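Local coordinates for protein apicoplast TIC22, putative (Plasmodium falciparum 3D7, PDB 4E6Z) that probably acts as an essential chaperone needed to bring proteins into the apicoplast, the plastid of the malaria parasite, at residues E75-F80 / I133-A138; Y196-Y201 / K237-N242; W166-S171 / L190-F195; Y85-Y90 / N127-N132. All coordinates share one frame; numbering follows the deposited sequence.

Contact 1 (E75-F80 / I133-A138)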
loop_
_atom_site.group_PDB
_atom_site.type_symbol
_atom_site.label_atom_id
_atom_site.label_comp_id
_atom_site.label_asym_id
_atom_site.label_seq_id
_atom_site.Cartn_x
_atom_site.Cartn_y
_atom_site.Cartn_z
ATOM N N GLU A 75 -7.037 0.103 8.107
ATOM C CA GLU A 75 -7.966 -0.967 7.766
ATOM C C GLU A 75 -8.529 -0.808 6.355
ATOM O O GLU A 75 -8.825 -1.796 5.680
ATOM C CB GLU A 75 -9.102 -1.023 8.792
ATOM C CG GLU A 75 -9.685 -2.409 9.012
ATOM C CD GLU A 75 -10.612 -2.463 10.217
ATOM O OE1 GLU A 75 -10.950 -1.388 10.759
ATOM O OE2 GLU A 75 -11.000 -3.579 10.622
ATOM N N VAL A 76 -8.670 0.438 5.913
ATOM C CA VAL A 76 -9.244 0.725 4.599
ATOM C C VAL A 76 -8.237 0.539 3.462
ATOM O O VAL A 76 -8.591 0.636 2.287
ATOM C CB VAL A 76 -9.810 2.155 4.530
ATOM C CG1 VAL A 76 -10.788 2.386 5.669
ATOM C CG2 VAL A 76 -8.680 3.171 4.575
ATOM N N ILE A 77 -6.984 0.281 3.813
ATOM C CA ILE A 77 -5.955 0.052 2.809
ATOM C C ILE A 77 -5.815 -1.442 2.511
ATOM O O ILE A 77 -5.398 -2.214 3.374
ATOM C CB ILE A 77 -4.595 0.595 3.272
ATOM C CG1 ILE A 77 -4.719 2.061 3.693
ATOM C CG2 ILE A 77 -3.554 0.422 2.176
ATOM C CD1 ILE A 77 -3.520 2.578 4.458
ATOM N N PRO A 78 -6.174 -1.850 1.282
ATOM C CA PRO A 78 -6.065 -3.244 0.843
ATOM C C PRO A 78 -4.612 -3.676 0.699
ATOM O O PRO A 78 -3.767 -2.866 0.318
ATOM C CB PRO A 78 -6.734 -3.234 -0.540
ATOM C CG PRO A 78 -7.525 -1.962 -0.591
ATOM C CD PRO A 78 -6.748 -0.992 0.233
ATOM N N VAL A 79 -4.334 -4.937 1.015
ATOM C CA VAL A 79 -3.029 -5.541 0.774
ATOM C C VAL A 79 -3.246 -6.901 0.113
ATOM O O VAL A 79 -4.200 -7.616 0.439
ATOM C CB VAL A 79 -2.235 -5.724 2.076
ATOM C CG1 VAL A 79 -0.914 -6.459 1.806
ATOM C CG2 VAL A 79 -1.989 -4.382 2.735
ATOM N N PHE A 80 -2.367 -7.260 -0.817
ATOM C CA PHE A 80 -2.582 -8.450 -1.627
ATOM C C PHE A 80 -1.476 -9.484 -1.491
ATOM O O PHE A 80 -0.295 -9.150 -1.454
ATOM C CB PHE A 80 -2.783 -8.066 -3.093
ATOM C CG PHE A 80 -3.924 -7.120 -3.309
ATOM C CD1 PHE A 80 -5.196 -7.594 -3.586
ATOM C CD2 PHE A 80 -3.729 -5.751 -3.204
ATOM C CE1 PHE A 80 -6.253 -6.716 -3.771
ATOM C CE2 PHE A 80 -4.779 -4.872 -3.385
ATOM C CZ PHE A 80 -6.042 -5.354 -3.673
ATOM N N ILE A 133 -5.916 -8.907 2.164
ATOM C CA ILE A 133 -6.024 -8.541 3.569
ATOM C C ILE A 133 -5.994 -7.012 3.648
ATOM O O ILE A 133 -6.182 -6.337 2.634
ATOM C CB ILE A 133 -4.879 -9.147 4.405
ATOM C CG1 ILE A 133 -3.532 -8.585 3.948
ATOM C CG2 ILE A 133 -4.883 -10.670 4.287
ATOM C CD1 ILE A 133 -2.369 -8.975 4.827
ATOM N N THR A 134 -5.764 -6.462 4.836
ATOM C CA THR A 134 -5.656 -5.013 4.979
ATOM C C THR A 134 -4.304 -4.607 5.553
ATOM O O THR A 134 -3.564 -5.444 6.078
ATOM C CB THR A 134 -6.762 -4.443 5.885
ATOM O OG1 THR A 134 -6.490 -4.785 7.249
ATOM C CG2 THR A 134 -8.114 -4.991 5.477
HETATM N N MSE A 135 -3.989 -3.317 5.450
HETATM C CA MSE A 135 -2.763 -2.775 6.022
HETATM C C MSE A 135 -2.749 -2.954 7.530
HETATM O O MSE A 135 -1.688 -3.090 8.135
HETATM C CB MSE A 135 -2.607 -1.293 5.680
HETATM C CG MSE A 135 -1.578 -1.013 4.599
HETATM SE SE MSE A 135 0.182 -1.765 5.005
HETATM C CE MSE A 135 0.406 -1.069 6.811
ATOM N N LYS A 136 -3.934 -2.935 8.134
ATOM C CA LYS A 136 -4.072 -3.212 9.559
ATOM C C LYS A 136 -3.508 -4.590 9.884
ATOM O O LYS A 136 -2.595 -4.725 10.700
ATOM C CB LYS A 136 -5.542 -3.142 9.974
ATOM C CG LYS A 136 -5.823 -3.657 11.380
ATOM C CD LYS A 136 -7.312 -3.610 11.687
ATOM C CE LYS A 136 -7.621 -4.184 13.062
ATOM N NZ LYS A 136 -9.080 -4.154 13.364
ATOM N N LYS A 137 -4.066 -5.611 9.243
ATOM C CA LYS A 137 -3.580 -6.975 9.407
ATOM C C LYS A 137 -2.097 -7.071 9.052
ATOM O O LYS A 137 -1.331 -7.751 9.731
ATOM C CB LYS A 137 -4.392 -7.936 8.537
ATOM C CG LYS A 137 -3.857 -9.354 8.504
ATOM C CD LYS A 137 -3.964 -10.020 9.863
ATOM C CE LYS A 137 -3.486 -11.468 9.801
ATOM N NZ LYS A 137 -3.651 -12.180 11.098
ATOM N N ALA A 138 -1.698 -6.382 7.988
ATOM C CA ALA A 138 -0.310 -6.407 7.541
ATOM C C ALA A 138 0.613 -5.800 8.592
ATOM O O ALA A 138 1.726 -6.279 8.808
ATOM C CB ALA A 138 -0.164 -5.677 6.212
#

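Contact 2 (Y196-Y201 / K237-N242)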
loop_
_atom_site.group_PDB
_atom_site.type_symbol
_atom_site.label_atom_id
_atom_site.label_comp_id
_atom_site.label_asym_id
_atom_site.label_seq_id
_atom_site.Cartn_x
_atom_site.Cartn_y
_atom_site.Cartn_z
ATOM N N TYR A 196 1.007 13.834 -0.959
ATOM C CA TYR A 196 0.059 14.847 -0.502
ATOM C C TYR A 196 0.358 16.221 -1.094
ATOM O O TYR A 196 1.458 16.470 -1.588
ATOM C CB TYR A 196 0.014 14.914 1.029
ATOM C CG TYR A 196 1.123 15.725 1.656
ATOM C CD1 TYR A 196 0.898 17.029 2.078
ATOM C CD2 TYR A 196 2.390 15.189 1.830
ATOM C CE1 TYR A 196 1.906 17.781 2.653
ATOM C CE2 TYR A 196 3.406 15.932 2.404
ATOM C CZ TYR A 196 3.160 17.228 2.814
ATOM O OH TYR A 196 4.171 17.967 3.387
ATOM N N ALA A 197 -0.635 17.105 -1.042
ATOM C CA ALA A 197 -0.494 18.463 -1.557
ATOM C C ALA A 197 -0.639 19.487 -0.436
ATOM O O ALA A 197 -1.462 19.326 0.470
ATOM C CB ALA A 197 -1.514 18.723 -2.654
ATOM N N GLU A 198 0.163 20.544 -0.517
ATOM C CA GLU A 198 0.231 21.578 0.516
ATOM C C GLU A 198 -1.117 22.174 0.914
ATOM O O GLU A 198 -1.462 22.228 2.097
ATOM C CB GLU A 198 1.154 22.707 0.054
ATOM C CG GLU A 198 2.592 22.283 -0.164
ATOM C CD GLU A 198 3.376 22.174 1.130
ATOM O OE1 GLU A 198 2.950 21.418 2.030
ATOM O OE2 GLU A 198 4.424 22.844 1.243
ATOM N N ASN A 199 -1.870 22.636 -0.075
ATOM C CA ASN A 199 -3.076 23.409 0.199
ATOM C C ASN A 199 -4.364 22.627 -0.022
ATOM O O ASN A 199 -5.409 23.204 -0.322
ATOM C CB ASN A 199 -3.077 24.683 -0.650
ATOM C CG ASN A 199 -1.911 25.600 -0.324
ATOM O OD1 ASN A 199 -1.848 26.181 0.760
ATOM N ND2 ASN A 199 -0.976 25.729 -1.260
ATOM N N LEU A 200 -4.280 21.310 0.136
ATOM C CA LEU A 200 -5.413 20.423 -0.113
ATOM C C LEU A 200 -5.922 19.789 1.180
ATOM O O LEU A 200 -5.140 19.279 1.982
ATOM C CB LEU A 200 -5.018 19.329 -1.107
ATOM C CG LEU A 200 -6.139 18.383 -1.538
ATOM C CD1 LEU A 200 -7.219 19.152 -2.283
ATOM C CD2 LEU A 200 -5.590 17.265 -2.401
ATOM N N TYR A 201 -7.236 19.823 1.375
ATOM C CA TYR A 201 -7.848 19.263 2.573
ATOM C C TYR A 201 -9.057 18.391 2.238
ATOM O O TYR A 201 -9.560 18.406 1.114
ATOM C CB TYR A 201 -8.280 20.380 3.529
ATOM C CG TYR A 201 -7.155 21.278 3.988
ATOM C CD1 TYR A 201 -6.491 21.036 5.184
ATOM C CD2 TYR A 201 -6.758 22.371 3.227
ATOM C CE1 TYR A 201 -5.463 21.857 5.608
ATOM C CE2 TYR A 201 -5.729 23.194 3.640
ATOM C CZ TYR A 201 -5.085 22.933 4.831
ATOM O OH TYR A 201 -4.061 23.751 5.249
ATOM N N LYS A 237 1.985 22.295 -4.169
ATOM C CA LYS A 237 3.277 21.642 -4.054
ATOM C C LYS A 237 3.078 20.186 -3.637
ATOM O O LYS A 237 2.641 19.896 -2.522
ATOM C CB LYS A 237 4.144 22.384 -3.034
ATOM C CG LYS A 237 5.556 22.687 -3.500
ATOM C CD LYS A 237 6.509 21.549 -3.192
ATOM C CE LYS A 237 7.937 21.935 -3.546
ATOM N NZ LYS A 237 8.917 20.892 -3.139
ATOM N N ILE A 238 3.385 19.271 -4.548
ATOM C CA ILE A 238 3.267 17.845 -4.266
ATOM C C ILE A 238 4.486 17.360 -3.488
ATOM O O ILE A 238 5.625 17.596 -3.890
ATOM C CB ILE A 238 3.109 17.033 -5.562
ATOM C CG1 ILE A 238 1.784 17.386 -6.244
ATOM C CG2 ILE A 238 3.206 15.530 -5.280
ATOM C CD1 ILE A 238 1.589 16.713 -7.585
ATOM N N LYS A 239 4.241 16.697 -2.364
ATOM C CA LYS A 239 5.325 16.187 -1.534
ATOM C C LYS A 239 5.157 14.700 -1.226
ATOM O O LYS A 239 4.044 14.176 -1.224
ATOM C CB LYS A 239 5.439 17.000 -0.245
ATOM C CG LYS A 239 5.775 18.460 -0.488
ATOM C CD LYS A 239 5.997 19.218 0.806
ATOM C CE LYS A 239 6.456 20.642 0.522
ATOM N NZ LYS A 239 6.666 21.438 1.764
ATOM N N VAL A 240 6.275 14.030 -0.972
ATOM C CA VAL A 240 6.265 12.600 -0.693
ATOM C C VAL A 240 6.603 12.338 0.768
ATOM O O VAL A 240 7.492 12.974 1.335
ATOM C CB VAL A 240 7.261 11.843 -1.598
ATOM C CG1 VAL A 240 7.331 10.366 -1.217
ATOM C CG2 VAL A 240 6.867 11.995 -3.053
ATOM N N LEU A 241 5.885 11.404 1.378
ATOM C CA LEU A 241 6.157 11.021 2.754
ATOM C C LEU A 241 6.346 9.514 2.870
ATOM O O LEU A 241 5.939 8.753 1.990
ATOM C CB LEU A 241 5.029 11.487 3.677
ATOM C CG LEU A 241 4.858 13.002 3.819
ATOM C CD1 LEU A 241 3.585 13.329 4.571
ATOM C CD2 LEU A 241 6.065 13.616 4.512
ATOM N N ASN A 242 6.970 9.089 3.961
ATOM C CA ASN A 242 7.166 7.672 4.226
ATOM C C ASN A 242 6.048 7.147 5.118
ATOM O O ASN A 242 5.980 7.488 6.299
ATOM C CB ASN A 242 8.527 7.442 4.881
ATOM C CG ASN A 242 8.753 5.990 5.263
ATOM O OD1 ASN A 242 8.165 5.079 4.679
ATOM N ND2 ASN A 242 9.616 5.768 6.251
#

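Contact 3 (W166-S171 / L190-F195)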
loop_
_atom_site.group_PDB
_atom_site.type_symbol
_atom_site.label_atom_id
_atom_site.label_comp_id
_atom_site.label_asym_id
_atom_site.label_seq_id
_atom_site.Cartn_x
_atom_site.Cartn_y
_atom_site.Cartn_z
ATOM N N TRP A 166 7.333 -11.102 6.939
ATOM C CA TRP A 166 6.318 -10.538 6.061
ATOM C C TRP A 166 6.820 -9.250 5.418
ATOM O O TRP A 166 6.947 -8.224 6.084
ATOM C CB TRP A 166 5.031 -10.281 6.846
ATOM C CG TRP A 166 4.468 -11.527 7.452
ATOM C CD1 TRP A 166 4.687 -12.003 8.716
ATOM C CD2 TRP A 166 3.600 -12.468 6.813
ATOM N NE1 TRP A 166 4.000 -13.179 8.903
ATOM C CE2 TRP A 166 3.326 -13.488 7.748
ATOM C CE3 TRP A 166 3.025 -12.548 5.541
ATOM C CZ2 TRP A 166 2.505 -14.572 7.453
ATOM C CZ3 TRP A 166 2.211 -13.627 5.246
ATOM C CH2 TRP A 166 1.956 -14.622 6.199
ATOM N N LYS A 167 7.109 -9.315 4.121
ATOM C CA LYS A 167 7.692 -8.189 3.395
ATOM C C LYS A 167 6.638 -7.401 2.620
ATOM O O LYS A 167 5.990 -7.929 1.719
ATOM C CB LYS A 167 8.781 -8.687 2.446
ATOM C CG LYS A 167 9.409 -7.615 1.583
ATOM C CD LYS A 167 10.379 -8.223 0.578
ATOM C CE LYS A 167 11.625 -8.758 1.262
ATOM N NZ LYS A 167 12.435 -7.666 1.870
ATOM N N LEU A 168 6.478 -6.131 2.979
ATOM C CA LEU A 168 5.512 -5.264 2.315
ATOM C C LEU A 168 6.133 -4.633 1.071
ATOM O O LEU A 168 7.218 -4.056 1.137
ATOM C CB LEU A 168 5.024 -4.180 3.283
ATOM C CG LEU A 168 3.938 -3.205 2.813
ATOM C CD1 LEU A 168 2.626 -3.923 2.541
ATOM C CD2 LEU A 168 3.737 -2.103 3.843
ATOM N N ILE A 169 5.443 -4.746 -0.059
ATOM C CA ILE A 169 5.924 -4.185 -1.319
ATOM C C ILE A 169 5.057 -3.024 -1.807
ATOM O O ILE A 169 3.918 -3.231 -2.232
ATOM C CB ILE A 169 5.941 -5.251 -2.431
ATOM C CG1 ILE A 169 6.601 -6.539 -1.935
ATOM C CG2 ILE A 169 6.641 -4.710 -3.672
ATOM C CD1 ILE A 169 8.028 -6.353 -1.483
ATOM N N SER A 170 5.600 -1.807 -1.765
ATOM C CA SER A 170 4.886 -0.645 -2.284
ATOM C C SER A 170 4.613 -0.800 -3.774
ATOM O O SER A 170 5.301 -1.546 -4.459
ATOM C CB SER A 170 5.675 0.648 -2.036
ATOM O OG SER A 170 5.652 1.016 -0.671
ATOM N N SER A 171 3.598 -0.097 -4.267
ATOM C CA SER A 171 3.287 -0.099 -5.689
ATOM C C SER A 171 4.525 0.239 -6.505
ATOM O O SER A 171 5.156 1.275 -6.294
ATOM C CB SER A 171 2.178 0.907 -5.998
ATOM O OG SER A 171 1.968 1.020 -7.396
ATOM N N LEU A 190 13.948 6.265 0.143
ATOM C CA LEU A 190 12.582 6.080 -0.342
ATOM C C LEU A 190 12.075 4.689 0.025
ATOM O O LEU A 190 12.604 3.683 -0.450
ATOM C CB LEU A 190 12.507 6.282 -1.855
ATOM C CG LEU A 190 11.155 5.938 -2.485
ATOM C CD1 LEU A 190 10.043 6.798 -1.895
ATOM C CD2 LEU A 190 11.208 6.076 -3.999
HETATM N N MSE A 191 11.052 4.636 0.870
HETATM C CA MSE A 191 10.568 3.364 1.393
HETATM C C MSE A 191 9.134 3.045 0.981
HETATM O O MSE A 191 8.902 2.302 0.025
HETATM C CB MSE A 191 10.701 3.333 2.918
HETATM C CG MSE A 191 12.074 2.910 3.419
HETATM SE SE MSE A 191 12.351 0.976 3.352
HETATM C CE MSE A 191 12.590 0.733 1.425
ATOM N N TYR A 192 8.177 3.596 1.719
ATOM C CA TYR A 192 6.767 3.347 1.450
ATOM C C TYR A 192 6.057 4.658 1.157
ATOM O O TYR A 192 5.434 5.250 2.038
ATOM C CB TYR A 192 6.115 2.634 2.631
ATOM C CG TYR A 192 6.764 1.314 2.972
ATOM C CD1 TYR A 192 6.371 0.142 2.344
ATOM C CD2 TYR A 192 7.774 1.242 3.921
ATOM C CE1 TYR A 192 6.965 -1.071 2.654
ATOM C CE2 TYR A 192 8.371 0.035 4.240
ATOM C CZ TYR A 192 7.963 -1.119 3.603
ATOM O OH TYR A 192 8.557 -2.319 3.915
ATOM N N PRO A 193 6.152 5.112 -0.096
ATOM C CA PRO A 193 5.666 6.429 -0.513
ATOM C C PRO A 193 4.153 6.630 -0.368
ATOM O O PRO A 193 3.350 5.749 -0.680
ATOM C CB PRO A 193 6.071 6.497 -1.992
ATOM C CG PRO A 193 6.219 5.067 -2.414
ATOM C CD PRO A 193 6.758 4.363 -1.211
ATOM N N VAL A 194 3.786 7.802 0.133
ATOM C CA VAL A 194 2.431 8.316 0.006
ATOM C C VAL A 194 2.563 9.776 -0.412
ATOM O O VAL A 194 3.554 10.427 -0.086
ATOM C CB VAL A 194 1.614 8.179 1.311
ATOM C CG1 VAL A 194 1.173 6.729 1.511
ATOM C CG2 VAL A 194 2.424 8.655 2.500
ATOM N N PHE A 195 1.579 10.277 -1.151
ATOM C CA PHE A 195 1.653 11.617 -1.722
ATOM C C PHE A 195 0.635 12.564 -1.093
ATOM O O PHE A 195 -0.470 12.156 -0.739
ATOM C CB PHE A 195 1.423 11.553 -3.235
ATOM C CG PHE A 195 2.327 10.585 -3.947
ATOM C CD1 PHE A 195 3.527 11.011 -4.497
ATOM C CD2 PHE A 195 1.977 9.250 -4.068
ATOM C CE1 PHE A 195 4.361 10.120 -5.149
ATOM C CE2 PHE A 195 2.804 8.355 -4.725
ATOM C CZ PHE A 195 3.997 8.791 -5.267
HETATM O O HOH W 1 3.352 2.698 -0.202
#

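Contact 4 (Y85-Y90 / N127-N132)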
loop_
_atom_site.group_PDB
_atom_site.type_symbol
_atom_site.label_atom_id
_atom_site.label_comp_id
_atom_site.label_asym_id
_atom_site.label_seq_id
_atom_site.Cartn_x
_atom_site.Cartn_y
_atom_site.Cartn_z
ATOM N N TYR A 85 -5.464 -22.349 -2.773
ATOM C CA TYR A 85 -6.916 -22.223 -2.683
ATOM C C TYR A 85 -7.439 -22.225 -1.245
ATOM O O TYR A 85 -8.576 -21.826 -0.991
ATOM C CB TYR A 85 -7.600 -23.303 -3.523
ATOM C CG TYR A 85 -7.666 -22.966 -4.996
ATOM C CD1 TYR A 85 -6.608 -22.331 -5.632
ATOM C CD2 TYR A 85 -8.785 -23.289 -5.751
ATOM C CE1 TYR A 85 -6.665 -22.019 -6.976
ATOM C CE2 TYR A 85 -8.849 -22.985 -7.097
ATOM C CZ TYR A 85 -7.787 -22.349 -7.704
ATOM O OH TYR A 85 -7.846 -22.043 -9.045
ATOM N N ASN A 86 -6.606 -22.670 -0.309
ATOM C CA ASN A 86 -6.932 -22.579 1.111
ATOM C C ASN A 86 -6.608 -21.198 1.667
ATOM O O ASN A 86 -6.832 -20.919 2.848
ATOM C CB ASN A 86 -6.188 -23.654 1.905
ATOM C CG ASN A 86 -7.030 -24.887 2.138
ATOM O OD1 ASN A 86 -8.212 -24.790 2.469
ATOM N ND2 ASN A 86 -6.426 -26.058 1.971
ATOM N N SER A 87 -6.073 -20.342 0.800
ATOM C CA SER A 87 -5.714 -18.974 1.155
ATOM C C SER A 87 -4.437 -18.896 1.991
ATOM O O SER A 87 -4.206 -17.920 2.695
ATOM C CB SER A 87 -6.873 -18.271 1.863
ATOM O OG SER A 87 -7.995 -18.170 1.004
ATOM N N SER A 88 -3.605 -19.928 1.903
ATOM C CA SER A 88 -2.305 -19.903 2.564
ATOM C C SER A 88 -1.230 -19.379 1.620
ATOM O O SER A 88 -1.160 -19.794 0.463
ATOM C CB SER A 88 -1.931 -21.289 3.083
ATOM O OG SER A 88 -2.503 -21.515 4.358
ATOM N N PRO A 89 -0.387 -18.462 2.118
ATOM C CA PRO A 89 0.673 -17.816 1.338
ATOM C C PRO A 89 1.803 -18.770 0.985
ATOM O O PRO A 89 2.066 -19.723 1.714
ATOM C CB PRO A 89 1.208 -16.738 2.293
ATOM C CG PRO A 89 0.174 -16.607 3.368
ATOM C CD PRO A 89 -0.445 -17.948 3.496
ATOM N N TYR A 90 2.469 -18.505 -0.130
ATOM C CA TYR A 90 3.667 -19.237 -0.500
ATOM C C TYR A 90 4.900 -18.620 0.144
ATOM O O TYR A 90 5.141 -17.422 0.024
ATOM C CB TYR A 90 3.809 -19.282 -2.017
ATOM C CG TYR A 90 2.774 -20.176 -2.652
ATOM C CD1 TYR A 90 3.001 -21.541 -2.789
ATOM C CD2 TYR A 90 1.557 -19.665 -3.082
ATOM C CE1 TYR A 90 2.042 -22.375 -3.351
ATOM C CE2 TYR A 90 0.599 -20.488 -3.653
ATOM C CZ TYR A 90 0.842 -21.839 -3.782
ATOM O OH TYR A 90 -0.112 -22.652 -4.349
ATOM N N ASN A 127 -3.579 -23.785 -9.003
ATOM C CA ASN A 127 -3.376 -23.852 -7.559
ATOM C C ASN A 127 -3.096 -22.504 -6.898
ATOM O O ASN A 127 -2.789 -22.453 -5.708
ATOM C CB ASN A 127 -2.228 -24.807 -7.230
ATOM C CG ASN A 127 -2.413 -26.178 -7.848
ATOM O OD1 ASN A 127 -3.515 -26.729 -7.848
ATOM N ND2 ASN A 127 -1.330 -26.738 -8.375
ATOM N N ILE A 128 -3.180 -21.414 -7.652
ATOM C CA ILE A 128 -2.877 -20.111 -7.060
ATOM C C ILE A 128 -3.871 -18.996 -7.388
ATOM O O ILE A 128 -4.479 -18.970 -8.455
ATOM C CB ILE A 128 -1.434 -19.650 -7.361
ATOM C CG1 ILE A 128 -1.208 -19.481 -8.860
ATOM C CG2 ILE A 128 -0.427 -20.631 -6.780
ATOM C CD1 ILE A 128 0.179 -18.980 -9.176
ATOM N N LYS A 129 -4.027 -18.077 -6.444
ATOM C CA LYS A 129 -4.959 -16.974 -6.595
ATOM C C LYS A 129 -4.435 -15.771 -5.830
ATOM O O LYS A 129 -3.479 -15.880 -5.057
ATOM C CB LYS A 129 -6.337 -17.356 -6.039
ATOM C CG LYS A 129 -6.375 -17.415 -4.520
ATOM C CD LYS A 129 -7.786 -17.561 -3.982
ATOM C CE LYS A 129 -7.821 -17.251 -2.491
ATOM N NZ LYS A 129 -8.623 -18.248 -1.727
ATOM N N ILE A 130 -5.076 -14.627 -6.042
ATOM C CA ILE A 130 -4.765 -13.421 -5.293
ATOM C C ILE A 130 -5.709 -13.357 -4.104
ATOM O O ILE A 130 -6.913 -13.557 -4.248
ATOM C CB ILE A 130 -4.961 -12.161 -6.154
ATOM C CG1 ILE A 130 -4.153 -12.268 -7.453
ATOM C CG2 ILE A 130 -4.598 -10.898 -5.363
ATOM C CD1 ILE A 130 -2.657 -12.303 -7.252
ATOM N N HIS A 131 -5.159 -13.090 -2.928
ATOM C CA HIS A 131 -5.969 -12.971 -1.727
ATOM C C HIS A 131 -5.751 -11.612 -1.064
ATOM O O HIS A 131 -4.632 -11.104 -1.020
ATOM C CB HIS A 131 -5.644 -14.102 -0.756
ATOM C CG HIS A 131 -6.454 -14.069 0.497
ATOM N ND1 HIS A 131 -7.833 -14.134 0.495
ATOM C CD2 HIS A 131 -6.087 -13.992 1.798
ATOM C CE1 HIS A 131 -8.276 -14.080 1.735
ATOM N NE2 HIS A 131 -7.236 -13.996 2.548
ATOM N N ASN A 132 -6.824 -11.026 -0.548
ATOM C CA ASN A 132 -6.730 -9.693 0.029
ATOM C C ASN A 132 -6.814 -9.669 1.551
ATOM O O ASN A 132 -7.652 -10.337 2.150
ATOM C CB ASN A 132 -7.794 -8.770 -0.573
ATOM C CG ASN A 132 -9.206 -9.251 -0.296
ATOM O OD1 ASN A 132 -9.623 -10.306 -0.774
ATOM N ND2 ASN A 132 -9.948 -8.479 0.488
#

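Contact 1 (E75-F80 / I133-A138)
Val-79 and Ile-133 exchange two backbone hydrogen bonds: Val-79 N gives to Ile-133 O at 2.8 Å, and Ile-133 N gives back to Val-79 O at 2.8 Å. This pair joins strands 78-83 and 129-134 in antiparallel fashion. Met-135 N reaches Ile-77 O at 2.7 Å, coming in close to the line of the carbonyl, and ties the start of helix 135-150 to the loop before strand 78-83. Thr-134 is the helix N-cap, with OG1 accepting from Lys-137 N at 3.2 Å in a nearly straight bond (173°).

Apolar packing follows. Val-79 CB rests on Ile-133 CG1 at 3.7 Å, while its CG2 branch, set beside the backbone N by chi1 of 176°, extends over the first helical turn to Ala-138 CB (4.1 Å). Ile-77 CG2 presses on CG of the selenomethionine Met-135, a tight 3.4 Å, with both side chains running the same way.

Farther out, poorly ordered Glu-75 runs alongside the extended Lys-136, and OE2 makes a weak salt bridge to NZ.

Contact 2 (Y196-Y201 / K237-N242)
Lys-239 passes the ring of Tyr-196 at a slant and carries on to Glu-198. Its CB sits 3.5 Å from Tyr-196 CE2. The chain then runs out fully extended, which takes CD past the phenol oxygen (Lys-239 CD to Tyr-196 OH, 3.4 Å) and CE up to the carboxylate. At the tip, NZ makes a short salt bridge of 2.7 Å to Glu-198 OE2, approaching from 49° out of the carboxylate plane. Glu-198 gets there by bending at chi2 (-79°), and its CG lies against Lys-237 CB at 3.3 Å. Leu-241 also meets the tyrosine, CD1 touching CE2 of Tyr-196 at 3.4 Å.

Beneath the side chains, Lys-239 N bonds to Tyr-196 O at 2.9 Å and Tyr-196 N bonds back to Lys-239 O. Glu-198 N reaches Lys-237 O just where a type I turn, Ala-197 to Leu-200, begins. Ala-197 and Ile-238 point to the other face, against Leu-219 of helix 216-227. This is an antiparallel pair at the border of a mixed sheet, with 238-242 as outermost strand beside 193-203.

Contact 3 (W166-S171 / L190-F195)
The ring of Tyr-192 is met by Leu-168 and Ser-170. At its edge, near the ring plane, is the carbonyl of Leu-168, whose O lies 3.4 Å from Tyr-192 CE1. The leucine side chain crosses the ring obliquely and puts CD2 3.6 Å from the same CE1. Ser-170 OG comes in obliquely from the other side of the ring plane, 3.2 Å from Tyr-192 CD1. Met-243, on helix 243-247, packs on both Leu-168 and Tyr-192.

No direct hydrogen bond spans the two segments; a water does the work. It sits 2.9 Å from Ser-170 OG and donates to Pro-193 O at 3.1 Å, giving this buried hydroxyl a polar partner. The two strands here belong to different sheets: 164-169 is an outermost strand of the three-stranded mixed sheet, 193-203 an inner strand of the four-stranded one. The chain passes from one to the other through helix 172-179, for which Ser-171 is the N-cap.

Ser-170 OG stands beside its own backbone N (chi1 -72°), a setting that directs it to the Tyr-192/Pro-193 junction, where Pro-193 CD lies 3.6 Å from it. In Leu-168 the chi1 of -177° swings CG away from the backbone N and brings the branch down on Tyr-192. Pro-193 also touches Leu-175 of helix 172-179.

Contact 4 (Y85-Y90 / N127-N132)
Tyr-85 to Tyr-90 loops past Asn-127 to His-131 without any backbone hydrogen bond between them, the CA atoms of Tyr-85 and Asn-127 being 6.2 Å apart, and Ser-87 takes left-handed backbone angles at the bend.

Two tyrosines approach the Asn-127/Ile-128 peptide from roughly opposite sides. Tyr-85 brings the edge of its ring, CE1 lying 3.6 Å from Ile-128 N. Tyr-90 uses its hydroxyl, which donates to Asn-127 O at 3.0 Å from well above the carbonyl plane (49°). The same ring crosses Ile-128 at about a right angle, with CE2 of Tyr-90 only 3.3 Å from Ile-128 CG2.

Ser-87 serves two residues of the strand. Its OG accepts from Lys-129 NZ at 2.8 Å, the lysine chain turning at chi4 to reach it. Ser-87 CB stands over the face of the His-131 imidazole, 4.2 Å from the ring centroid and 3° off the normal, a CH-pi contact.

The loop straddles the approach to strand 129-134, whose Lys-129 and His-131 pair through their backbones with Thr-83 and Leu-81 of strand 78-83. Ile-128 packs on Leu-113 and Ile-117 of helix 106-119, and Tyr-90 meets Tyr-124 of helix 121-124 edge-to-face.

In the fold
From the N terminus the chain runs through 75-80 and 85-90 before contact 4 closes at 127-132 and contact 1 directly after it at 133-138. Contact 4 is therefore nested inside the loop of contact 1, and both use strand 129-134; Phe-80 packs on Ile-130 between them. Contact 3 comes next, closing an 18-residue connection that holds helix 172-179 and joining the three-stranded sheet to the four-stranded one. Contact 2 follows in series and adds the border strand 238-242 to the latter. Met-135 touches Leu-168 where contacts 1 and 3 meet, and Trp-166 reaches Pro-89 of contact 4. Contacts 2 and 4 lie on opposite sides of the chain's centre, their own centres about 36 Å apart.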